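PDB 6IAD: histone acetyltransferase, ELP3 family from Methanocaldococcus infernus, which forms 5-(carboxymethyl)uridine at wobble position 34 of tRNAs, using acetyl-CoA and S-adenosyl-L-methionine. Local coordinates for residues P247-I252 and R296-Q301; N143-H148 and V463-R468; R22-V27 and K418-D423. One frame throughout, in Å; residues are numbered along the deposited sequence.

Contact 1: residues P247-I252 and R296-Q301; sequences PDMVKI and RTSRIQ
Met249 and Arg296 face each other as a parallel beta pair, and the contact is tightest around them. Arg296 bonds to the residues flanking Met249: its N donates to Asp248 O at 2.8 Å, while its O accepts from Val250 N at 3.1 Å. The same oxygen of Arg296 is approached by Met249 CA at 3.0 Å in a CA-H...O contact. Above this backbone ladder the two side chains run side by side in one direction, Met249 CG lying 3.9 Å from Arg296 CB. Methionine suits the place because its unbranched, flexible chain can follow the aliphatic part of the arginine and then bend away at the sulfur (chi3 54°), which carries Met249 CE to 3.7 Å from Ser298 OG. On the other face of the sheet the beta-branched Val250 and Thr297 pair more distantly, with 4.2 Å between Val250 CG2 and Thr297 OG1.

Further along, the strands part. Ser298 N reaches Val250 O only through a weak bond of 3.4 Å, and beyond it a water takes over the ladder, accepting from Ile252 N and donating to Ser298 O at 2.8 Å. Here Lys251 and Ser298 are partly exposed, while Ile252 and Ile300 stay buried; the lysine amino group is held by a salt bridge to Glu179.

Strand 296-297 lies at one edge of the parallel sheet of the radical SAM domain, whose fold is a partial TIM barrel, and strand 249-252 separates it from strand 215-220. Helix 277-290 packs on Thr297, Ile252 and Ile300, and helix 229-241 on Val250 and Ile252. Asp248 is salt-bridged to Arg409, and Arg296 extends to Phe414 and His412 of the acetyltransferase part.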
loop_
_atom_site.group_PDB
_atom_site.type_symbol
_atom_site.label_atom_id
_atom_site.label_comp_id
_atom_site.label_asym_id
_atom_site.label_seq_id
_atom_site.Cartn_x
_atom_site.Cartn_y
_atom_site.Cartn_z
ATOM N N PRO A 247 3.136 10.339 0.344
ATOM C CA PRO A 247 2.785 8.948 0.639
ATOM C C PRO A 247 3.515 7.982 -0.275
ATOM O O PRO A 247 3.956 8.324 -1.375
ATOM C CB PRO A 247 1.274 8.910 0.387
ATOM C CG PRO A 247 1.074 9.920 -0.689
ATOM C CD PRO A 247 2.063 11.029 -0.396
ATOM N N ASP A 248 3.638 6.741 0.205
ATOM C CA ASP A 248 4.196 5.674 -0.607
ATOM C C ASP A 248 3.200 5.171 -1.644
ATOM O O ASP A 248 3.595 4.763 -2.742
ATOM C CB ASP A 248 4.621 4.499 0.271
ATOM C CG ASP A 248 5.557 4.905 1.371
ATOM O OD1 ASP A 248 6.588 5.548 1.085
ATOM O OD2 ASP A 248 5.264 4.574 2.538
ATOM N N MET A 249 1.915 5.146 -1.287
ATOM C CA MET A 249 0.860 4.635 -2.143
ATOM C C MET A 249 -0.313 5.602 -2.144
ATOM O O MET A 249 -0.548 6.311 -1.161
ATOM C CB MET A 249 0.289 3.289 -1.672
ATOM C CG MET A 249 1.164 2.078 -1.793
ATOM S SD MET A 249 0.199 0.563 -1.501
ATOM C CE MET A 249 -1.151 0.734 -2.674
ATOM N N VAL A 250 -1.083 5.577 -3.228
ATOM C CA VAL A 250 -2.364 6.270 -3.292
ATOM C C VAL A 250 -3.386 5.343 -3.933
ATOM O O VAL A 250 -3.082 4.641 -4.903
ATOM C CB VAL A 250 -2.264 7.599 -4.073
ATOM C CG1 VAL A 250 -1.367 8.584 -3.327
ATOM C CG2 VAL A 250 -1.759 7.362 -5.501
ATOM N N LYS A 251 -4.591 5.331 -3.374
ATOM C CA LYS A 251 -5.748 4.647 -3.940
ATOM C C LYS A 251 -6.739 5.725 -4.365
ATOM O O LYS A 251 -7.257 6.458 -3.516
ATOM C CB LYS A 251 -6.361 3.686 -2.920
ATOM C CG LYS A 251 -7.539 2.873 -3.430
ATOM C CD LYS A 251 -8.258 2.143 -2.293
ATOM C CE LYS A 251 -7.889 0.669 -2.215
ATOM N NZ LYS A 251 -6.512 0.453 -1.693
ATOM N N ILE A 252 -6.990 5.829 -5.670
ATOM C CA ILE A 252 -7.734 6.949 -6.240
ATOM C C ILE A 252 -9.015 6.433 -6.875
ATOM O O ILE A 252 -8.980 5.504 -7.691
ATOM C CB ILE A 252 -6.911 7.712 -7.293
ATOM C CG1 ILE A 252 -5.555 8.125 -6.730
ATOM C CG2 ILE A 252 -7.694 8.930 -7.787
ATOM C CD1 ILE A 252 -4.607 8.635 -7.790
ATOM N N ARG A 296 3.418 4.123 -5.471
ATOM C CA ARG A 296 2.720 2.971 -6.021
ATOM C C ARG A 296 1.229 3.266 -6.022
ATOM O O ARG A 296 0.682 3.748 -5.025
ATOM C CB ARG A 296 3.028 1.716 -5.208
ATOM C CG ARG A 296 2.459 0.424 -5.767
ATOM C CD ARG A 296 2.560 -0.650 -4.699
ATOM N NE ARG A 296 3.018 -1.936 -5.212
ATOM C CZ ARG A 296 3.750 -2.802 -4.513
ATOM N NH1 ARG A 296 4.128 -2.518 -3.271
ATOM N NH2 ARG A 296 4.116 -3.951 -5.062
ATOM N N THR A 297 0.580 2.997 -7.143
ATOM C CA THR A 297 -0.843 3.241 -7.289
ATOM C C THR A 297 -1.588 1.914 -7.292
ATOM O O THR A 297 -1.026 0.859 -7.600
ATOM C CB THR A 297 -1.127 4.019 -8.580
ATOM O OG1 THR A 297 -2.444 4.582 -8.526
ATOM C CG2 THR A 297 -0.999 3.100 -9.794
ATOM N N SER A 298 -2.862 1.975 -6.925
ATOM C CA SER A 298 -3.739 0.818 -7.025
ATOM C C SER A 298 -4.376 0.778 -8.408
ATOM O O SER A 298 -4.616 1.816 -9.031
ATOM C CB SER A 298 -4.832 0.861 -5.957
ATOM O OG SER A 298 -4.277 0.940 -4.656
ATOM N N ARG A 299 -4.641 -0.432 -8.889
ATOM C CA ARG A 299 -5.443 -0.583 -10.095
ATOM C C ARG A 299 -6.724 0.223 -9.939
ATOM O O ARG A 299 -7.470 0.039 -8.973
ATOM C CB ARG A 299 -5.763 -2.054 -10.347
ATOM C CG ARG A 299 -6.455 -2.305 -11.679
ATOM C CD ARG A 299 -6.874 -3.752 -11.818
ATOM N N ILE A 300 -6.962 1.143 -10.870
ATOM C CA ILE A 300 -8.147 1.993 -10.804
ATOM C C ILE A 300 -9.370 1.108 -11.025
ATOM O O ILE A 300 -9.571 0.564 -12.115
ATOM C CB ILE A 300 -8.083 3.133 -11.826
ATOM C CG1 ILE A 300 -6.837 3.988 -11.578
ATOM C CG2 ILE A 300 -9.332 3.993 -11.733
ATOM C CD1 ILE A 300 -6.385 4.774 -12.785
ATOM N N GLN A 301 -10.183 0.956 -9.985
ATOM C CA GLN A 301 -11.311 0.035 -9.985
ATOM C C GLN A 301 -12.145 0.337 -8.749
ATOM O O GLN A 301 -11.741 1.117 -7.882
ATOM C CB GLN A 301 -10.848 -1.426 -9.974
ATOM C CG GLN A 301 -10.085 -1.802 -8.706
ATOM C CD GLN A 301 -9.964 -3.297 -8.498
ATOM O OE1 GLN A 301 -9.697 -4.049 -9.434
ATOM N NE2 GLN A 301 -10.160 -3.736 -7.259
HETATM O O HOH W 1 -6.091 3.563 -7.439
#

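Contact 2: residues N143-H148 and V463-R468; sequences NETAKH and VREYYR. With SO4 (sulfate ion), chain E; SO4 (sulfate ion), chain C.
Arg468 and Glu144 meet where a helix of the acetyltransferase domain faces a loop of the radical SAM region, and the arginine spans the site from its root to its tip. From CB the chain leaves with CG anti to the carbonyl carbon (chi1 -68°) and stays extended to NE. CG and CD pass beside a sulfate ion, Arg468 CD lying 3.8 Å from its O1. Arg468 NE then donates to that same sulfate O1 at 2.9 Å, almost straight (165°). CZ carries the other two nitrogens to the carboxylate: Arg468 NH1 reaches Glu144 OE1 at 3.0 Å and NH2 reaches it at 3.2 Å, an end-on grip by two nitrogens on a single oxygen, from one face of the carboxylate plane. NH1 also forms a longer salt bridge with Glu465 OE2 on its own helix.

The second oxygen of Glu144 serves Arg464, one helical turn earlier. Arg464 NH1 donates to Glu144 OE2 at 3.0 Å on the anti side, and the guanidinium stands almost perpendicular to the carboxylate, with planes 84° apart. A glutamate suits the spot because its extended chain presents two oxygens to two arginines. A water also bridges the backbones, donating to Glu144 O and accepting from Glu465 N.

A leucine in place of Arg468 would probably leave Glu144 OE1 without both guanidinium donors, Glu465 without its nearby positive charge and the sulfate without its NE donor.

A second sulfate accepts from Tyr466 OH at 2.7 Å and also binds Gly433, Gly435 and Arg436, consistent with a phosphate-binding part of the acetyl-CoA site. The joint between the two domains here is ionic: Glu144 is shared between two arginines, and Glu465 and a sulfate supply further negative charge, which probably helps to stabilise the charged form of Arg468.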
loop_
_atom_site.group_PDB
_atom_site.type_symbol
_atom_site.label_atom_id
_atom_site.label_comp_id
_atom_site.label_asym_id
_atom_site.label_seq_id
_atom_site.Cartn_x
_atom_site.Cartn_y
_atom_site.Cartn_z
ATOM N N ASN A 143 2.943 -18.710 12.113
ATOM C CA ASN A 143 2.840 -18.259 10.733
ATOM C C ASN A 143 4.198 -17.965 10.110
ATOM O O ASN A 143 4.322 -18.012 8.881
ATOM C CB ASN A 143 1.948 -17.020 10.656
ATOM C CG ASN A 143 1.620 -16.628 9.235
ATOM O OD1 ASN A 143 2.170 -15.666 8.705
ATOM N ND2 ASN A 143 0.729 -17.383 8.601
ATOM N N GLU A 144 5.220 -17.677 10.919
ATOM C CA GLU A 144 6.538 -17.384 10.371
ATOM C C GLU A 144 7.059 -18.503 9.476
ATOM O O GLU A 144 7.914 -18.245 8.623
ATOM C CB GLU A 144 7.537 -17.131 11.501
ATOM C CG GLU A 144 7.221 -15.902 12.342
ATOM C CD GLU A 144 8.298 -15.620 13.358
ATOM O OE1 GLU A 144 9.337 -16.308 13.307
ATOM O OE2 GLU A 144 8.109 -14.720 14.201
ATOM N N THR A 145 6.564 -19.736 9.648
ATOM C CA THR A 145 7.030 -20.871 8.861
ATOM C C THR A 145 5.879 -21.675 8.262
ATOM O O THR A 145 6.071 -22.843 7.914
ATOM C CB THR A 145 7.910 -21.805 9.706
ATOM O OG1 THR A 145 7.176 -22.264 10.851
ATOM C CG2 THR A 145 9.183 -21.095 10.160
ATOM N N ALA A 146 4.700 -21.080 8.119
ATOM C CA ALA A 146 3.524 -21.816 7.683
ATOM C C ALA A 146 3.496 -21.963 6.161
ATOM O O ALA A 146 4.284 -21.356 5.431
ATOM C CB ALA A 146 2.255 -21.119 8.171
ATOM N N LYS A 147 2.561 -22.793 5.680
ATOM C CA LYS A 147 2.391 -22.962 4.242
ATOM C C LYS A 147 1.853 -21.697 3.588
ATOM O O LYS A 147 2.211 -21.390 2.446
ATOM C CB LYS A 147 1.453 -24.136 3.950
ATOM C CG LYS A 147 2.074 -25.503 4.197
ATOM N N HIS A 148 0.995 -20.963 4.286
ATOM C CA HIS A 148 0.455 -19.689 3.814
ATOM C C HIS A 148 1.020 -18.613 4.735
ATOM O O HIS A 148 0.541 -18.434 5.859
ATOM C CB HIS A 148 -1.070 -19.703 3.823
ATOM C CG HIS A 148 -1.670 -20.911 3.171
ATOM N ND1 HIS A 148 -1.760 -21.055 1.803
ATOM C CD2 HIS A 148 -2.218 -22.031 3.702
ATOM C CE1 HIS A 148 -2.334 -22.211 1.520
ATOM N NE2 HIS A 148 -2.621 -22.823 2.655
ATOM N N VAL A 463 7.792 -12.814 6.669
ATOM C CA VAL A 463 9.053 -12.450 6.028
ATOM C C VAL A 463 10.210 -12.416 7.013
ATOM O O VAL A 463 11.363 -12.231 6.588
ATOM C CB VAL A 463 8.938 -11.091 5.306
ATOM C CG1 VAL A 463 10.107 -10.870 4.359
ATOM C CG2 VAL A 463 7.623 -11.000 4.552
ATOM N N ARG A 464 9.951 -12.591 8.311
ATOM C CA ARG A 464 11.014 -12.488 9.301
ATOM C C ARG A 464 12.123 -13.501 9.045
ATOM O O ARG A 464 13.300 -13.201 9.277
ATOM C CB ARG A 464 10.427 -12.665 10.703
ATOM C CG ARG A 464 9.452 -11.553 11.100
ATOM C CD ARG A 464 8.716 -11.880 12.402
ATOM N NE ARG A 464 7.851 -10.787 12.846
ATOM C CZ ARG A 464 6.842 -10.924 13.703
ATOM N NH1 ARG A 464 6.552 -12.114 14.213
ATOM N NH2 ARG A 464 6.115 -9.869 14.044
ATOM N N GLU A 465 11.775 -14.691 8.554
ATOM C CA GLU A 465 12.786 -15.707 8.275
ATOM C C GLU A 465 13.796 -15.207 7.247
ATOM O O GLU A 465 14.999 -15.465 7.369
ATOM C CB GLU A 465 12.105 -16.987 7.791
ATOM C CG GLU A 465 12.916 -18.257 7.982
ATOM C CD GLU A 465 13.206 -18.561 9.446
ATOM O OE1 GLU A 465 14.396 -18.580 9.826
ATOM O OE2 GLU A 465 12.246 -18.767 10.219
ATOM N N TYR A 466 13.324 -14.483 6.230
ATOM C CA TYR A 466 14.221 -13.934 5.219
ATOM C C TYR A 466 15.276 -13.037 5.854
ATOM O O TYR A 466 16.470 -13.145 5.546
ATOM C CB TYR A 466 13.405 -13.159 4.184
ATOM C CG TYR A 466 14.213 -12.527 3.072
ATOM C CD1 TYR A 466 14.548 -13.253 1.936
ATOM C CD2 TYR A 466 14.624 -11.202 3.147
ATOM C CE1 TYR A 466 15.276 -12.680 0.911
ATOM C CE2 TYR A 466 15.355 -10.622 2.128
ATOM C CZ TYR A 466 15.678 -11.366 1.013
ATOM O OH TYR A 466 16.404 -10.797 -0.008
ATOM N N TYR A 467 14.855 -12.144 6.750
ATOM C CA TYR A 467 15.791 -11.205 7.358
ATOM C C TYR A 467 16.715 -11.890 8.356
ATOM O O TYR A 467 17.847 -11.433 8.551
ATOM C CB TYR A 467 15.008 -10.057 7.995
ATOM C CG TYR A 467 14.294 -9.251 6.932
ATOM C CD1 TYR A 467 15.010 -8.442 6.062
ATOM C CD2 TYR A 467 12.918 -9.339 6.759
ATOM C CE1 TYR A 467 14.380 -7.724 5.067
ATOM C CE2 TYR A 467 12.275 -8.621 5.765
ATOM C CZ TYR A 467 13.014 -7.816 4.922
ATOM O OH TYR A 467 12.397 -7.093 3.928
ATOM N N ARG A 468 16.278 -12.989 8.977
ATOM C CA ARG A 468 17.190 -13.750 9.826
ATOM C C ARG A 468 18.362 -14.293 9.019
ATOM O O ARG A 468 19.509 -14.273 9.483
ATOM C CB ARG A 468 16.451 -14.896 10.520
ATOM C CG ARG A 468 15.441 -14.435 11.546
ATOM C CD ARG A 468 14.934 -15.567 12.439
ATOM N NE ARG A 468 13.959 -15.048 13.397
ATOM C CZ ARG A 468 12.637 -15.185 13.299
ATOM N NH1 ARG A 468 12.091 -15.860 12.293
ATOM N NH2 ARG A 468 11.855 -14.650 14.227
HETATM S S SO4 E . 15.381 -14.005 16.521
HETATM O O1 SO4 E . 14.869 -13.210 15.409
HETATM O O2 SO4 E . 16.593 -14.702 16.099
HETATM O O3 SO4 E . 14.367 -14.974 16.928
HETATM O O4 SO4 E . 15.689 -13.130 17.649
HETATM S S SO4 C . 17.213 -12.142 -3.246
HETATM O O1 SO4 C . 18.462 -11.483 -2.880
HETATM O O2 SO4 C . 17.516 -13.240 -4.162
HETATM O O3 SO4 C . 16.554 -12.634 -2.041
HETATM O O4 SO4 C . 16.315 -11.195 -3.901
HETATM O O HOH W 2 9.034 -15.597 8.507
#

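Contact 3: residues R22-V27 and K418-D423; sequences RTISGV and KALTRD
The flat groups that meet between Ile24 and Lys418 are their peptide units, joined edge to edge by a reciprocal pair of hydrogen bonds. Lys418 N donates to Ile24 O at 2.9 Å, and the return bond, from Ile24 N to Lys418 O, is longer at 3.2 Å. Side chains flank the lysine oxygen: Thr23 CG2 comes within 3.7 Å of Lys418 O, and Ile24 CB within 3.8 Å of it. The two come from different faces of the sheet, Thr23 belonging to the face shared with Ala419 and Ile24 to the face shared with Lys418.

On the Ile24 face the packing is apolar. Ile24 CB rests 4.0 Å from Lys418 CB, and the methylene chain of the lysine then rises away from the partner strand toward its amino group. Ile24 CG1 is anti to the carbonyl carbon (chi1 -60°), and the chain extended beyond it brings Ile24 CD1 to 4.3 Å from Leu420 CD2. Isoleucine fits because its CG1-CD1 branch reaches along to Leu420, while the lysine offers aliphatic carbon near the backbone and keeps its charge at the far end. Leu420, second in the turn from Ala419 to Arg422, lies alongside Arg22 O, its CB, CG and CD1 each 4.1 Å away. At the other end Ser25 OG accepts from Val27 N, an ST turn that follows the strand.

Ile24 and Lys418 form an antiparallel hydrogen-bonded pair, with strand 23-25 at one margin of a small three-stranded sheet and strand 417-419 in its middle, next to 426-427. Helix 341-348 covers the Thr23 and Ala419 side through Tyr346 and Tyr345, while Ile24 packs on His95 and Trp416. This small sheet thus joins the radical SAM core to the acetyltransferase domain by strand pairing.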
loop_
_atom_site.group_PDB
_atom_site.type_symbol
_atom_site.label_atom_id
_atom_site.label_comp_id
_atom_site.label_asym_id
_atom_site.label_seq_id
_atom_site.Cartn_x
_atom_site.Cartn_y
_atom_site.Cartn_z
ATOM N N ARG A 22 -6.218 -11.108 -17.505
ATOM C CA ARG A 22 -5.401 -10.372 -16.549
ATOM C C ARG A 22 -4.140 -11.179 -16.194
ATOM O O ARG A 22 -3.755 -12.100 -16.921
ATOM C CB ARG A 22 -6.255 -10.027 -15.319
ATOM C CG ARG A 22 -5.969 -8.639 -14.770
ATOM C CD ARG A 22 -6.840 -8.272 -13.581
ATOM N NE ARG A 22 -6.497 -8.961 -12.334
ATOM C CZ ARG A 22 -5.402 -8.724 -11.616
ATOM N NH1 ARG A 22 -4.515 -7.832 -12.039
ATOM N NH2 ARG A 22 -5.181 -9.389 -10.487
ATOM N N THR A 23 -3.486 -10.823 -15.082
ATOM C CA THR A 23 -2.227 -11.425 -14.659
ATOM C C THR A 23 -2.402 -12.143 -13.323
ATOM O O THR A 23 -3.241 -11.758 -12.502
ATOM C CB THR A 23 -1.121 -10.355 -14.517
ATOM O OG1 THR A 23 -1.169 -9.444 -15.626
ATOM C CG2 THR A 23 0.256 -11.005 -14.466
ATOM N N ILE A 24 -1.605 -13.198 -13.114
ATOM C CA ILE A 24 -1.555 -13.934 -11.850
ATOM C C ILE A 24 -0.278 -13.525 -11.124
ATOM O O ILE A 24 0.827 -13.761 -11.630
ATOM C CB ILE A 24 -1.562 -15.458 -12.074
ATOM C CG1 ILE A 24 -2.811 -15.941 -12.809
ATOM C CG2 ILE A 24 -1.459 -16.202 -10.736
ATOM C CD1 ILE A 24 -2.916 -17.466 -12.873
ATOM N N SER A 25 -0.416 -12.936 -9.937
ATOM C CA SER A 25 0.745 -12.581 -9.133
ATOM C C SER A 25 1.113 -13.703 -8.165
ATOM O O SER A 25 0.314 -14.597 -7.871
ATOM C CB SER A 25 0.506 -11.303 -8.326
ATOM O OG SER A 25 1.484 -11.178 -7.304
ATOM N N GLY A 26 2.350 -13.630 -7.665
ATOM C CA GLY A 26 2.832 -14.574 -6.678
ATOM C C GLY A 26 2.414 -14.260 -5.259
ATOM O O GLY A 26 2.528 -15.126 -4.386
ATOM N N VAL A 27 1.945 -13.041 -5.008
ATOM C CA VAL A 27 1.403 -12.655 -3.711
ATOM C C VAL A 27 -0.114 -12.682 -3.814
ATOM O O VAL A 27 -0.700 -12.002 -4.666
ATOM C CB VAL A 27 1.900 -11.266 -3.277
ATOM C CG1 VAL A 27 1.272 -10.872 -1.941
ATOM C CG2 VAL A 27 3.420 -11.247 -3.185
ATOM N N LYS A 418 2.516 -15.045 -13.639
ATOM C CA LYS A 418 2.081 -15.829 -14.796
ATOM C C LYS A 418 1.263 -14.912 -15.703
ATOM O O LYS A 418 0.101 -14.613 -15.417
ATOM C CB LYS A 418 1.279 -17.054 -14.369
ATOM C CG LYS A 418 1.047 -18.073 -15.488
ATOM C CD LYS A 418 0.382 -19.340 -14.960
ATOM C CE LYS A 418 0.738 -20.572 -15.791
ATOM N NZ LYS A 418 -0.118 -20.747 -16.998
ATOM N N ALA A 419 1.880 -14.464 -16.793
ATOM C CA ALA A 419 1.217 -13.609 -17.776
ATOM C C ALA A 419 0.481 -14.508 -18.764
ATOM O O ALA A 419 1.077 -15.040 -19.703
ATOM C CB ALA A 419 2.228 -12.712 -18.480
ATOM N N LEU A 420 -0.827 -14.671 -18.553
ATOM C CA LEU A 420 -1.609 -15.591 -19.367
ATOM C C LEU A 420 -1.687 -15.163 -20.828
ATOM O O LEU A 420 -1.913 -16.013 -21.695
ATOM C CB LEU A 420 -3.022 -15.720 -18.789
ATOM C CG LEU A 420 -3.124 -16.154 -17.324
ATOM C CD1 LEU A 420 -4.565 -16.086 -16.832
ATOM C CD2 LEU A 420 -2.562 -17.558 -17.136
ATOM N N THR A 421 -1.496 -13.877 -21.125
ATOM C CA THR A 421 -1.687 -13.366 -22.478
ATOM C C THR A 421 -0.390 -13.251 -23.271
ATOM O O THR A 421 -0.415 -12.742 -24.398
ATOM C CB THR A 421 -2.382 -11.996 -22.431
ATOM O OG1 THR A 421 -1.529 -11.039 -21.792
ATOM C CG2 THR A 421 -3.696 -12.089 -21.671
ATOM N N ARG A 422 0.734 -13.708 -22.726
ATOM C CA ARG A 422 1.993 -13.769 -23.456
ATOM C C ARG A 422 2.429 -15.224 -23.583
ATOM O O ARG A 422 1.990 -16.093 -22.823
ATOM C CB ARG A 422 3.086 -12.941 -22.765
ATOM C CG ARG A 422 2.720 -11.476 -22.533
ATOM C CD ARG A 422 2.865 -10.630 -23.793
ATOM N NE ARG A 422 2.302 -9.294 -23.615
ATOM C CZ ARG A 422 2.268 -8.356 -24.557
ATOM N NH1 ARG A 422 2.771 -8.589 -25.763
ATOM N NH2 ARG A 422 1.728 -7.176 -24.288
ATOM N N ASP A 423 3.301 -15.494 -24.558
ATOM C CA ASP A 423 3.689 -16.875 -24.833
ATOM C C ASP A 423 4.818 -17.370 -23.936
ATOM O O ASP A 423 4.956 -18.584 -23.763
ATOM C CB ASP A 423 4.076 -17.034 -26.305
ATOM C CG ASP A 423 2.863 -17.077 -27.219
ATOM O OD1 ASP A 423 2.989 -16.701 -28.400
ATOM O OD2 ASP A 423 1.775 -17.469 -26.748
#

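Overall arrangement
Along the chain the segments come in the order 22-27, 143-148, then both segments of contact 1, and finally 418-423 and 463-468. Contacts 2 and 3 therefore interlock, and the chain of contact 1 lies within both of their loops. Contact 1 pairs two strands of the parallel sheet of the radical SAM half; contacts 2 and 3 each join that half to the acetyltransferase half, by a salt-bridge network and by strand pairing. The centres of contacts 2 and 3 are about 25 Å apart, with that of contact 1 about 20 Å from contact 3 and about 27 Å from contact 2. Contacts 2 and 3 are two of the places where the domains whose chemistries the enzyme combines are joined.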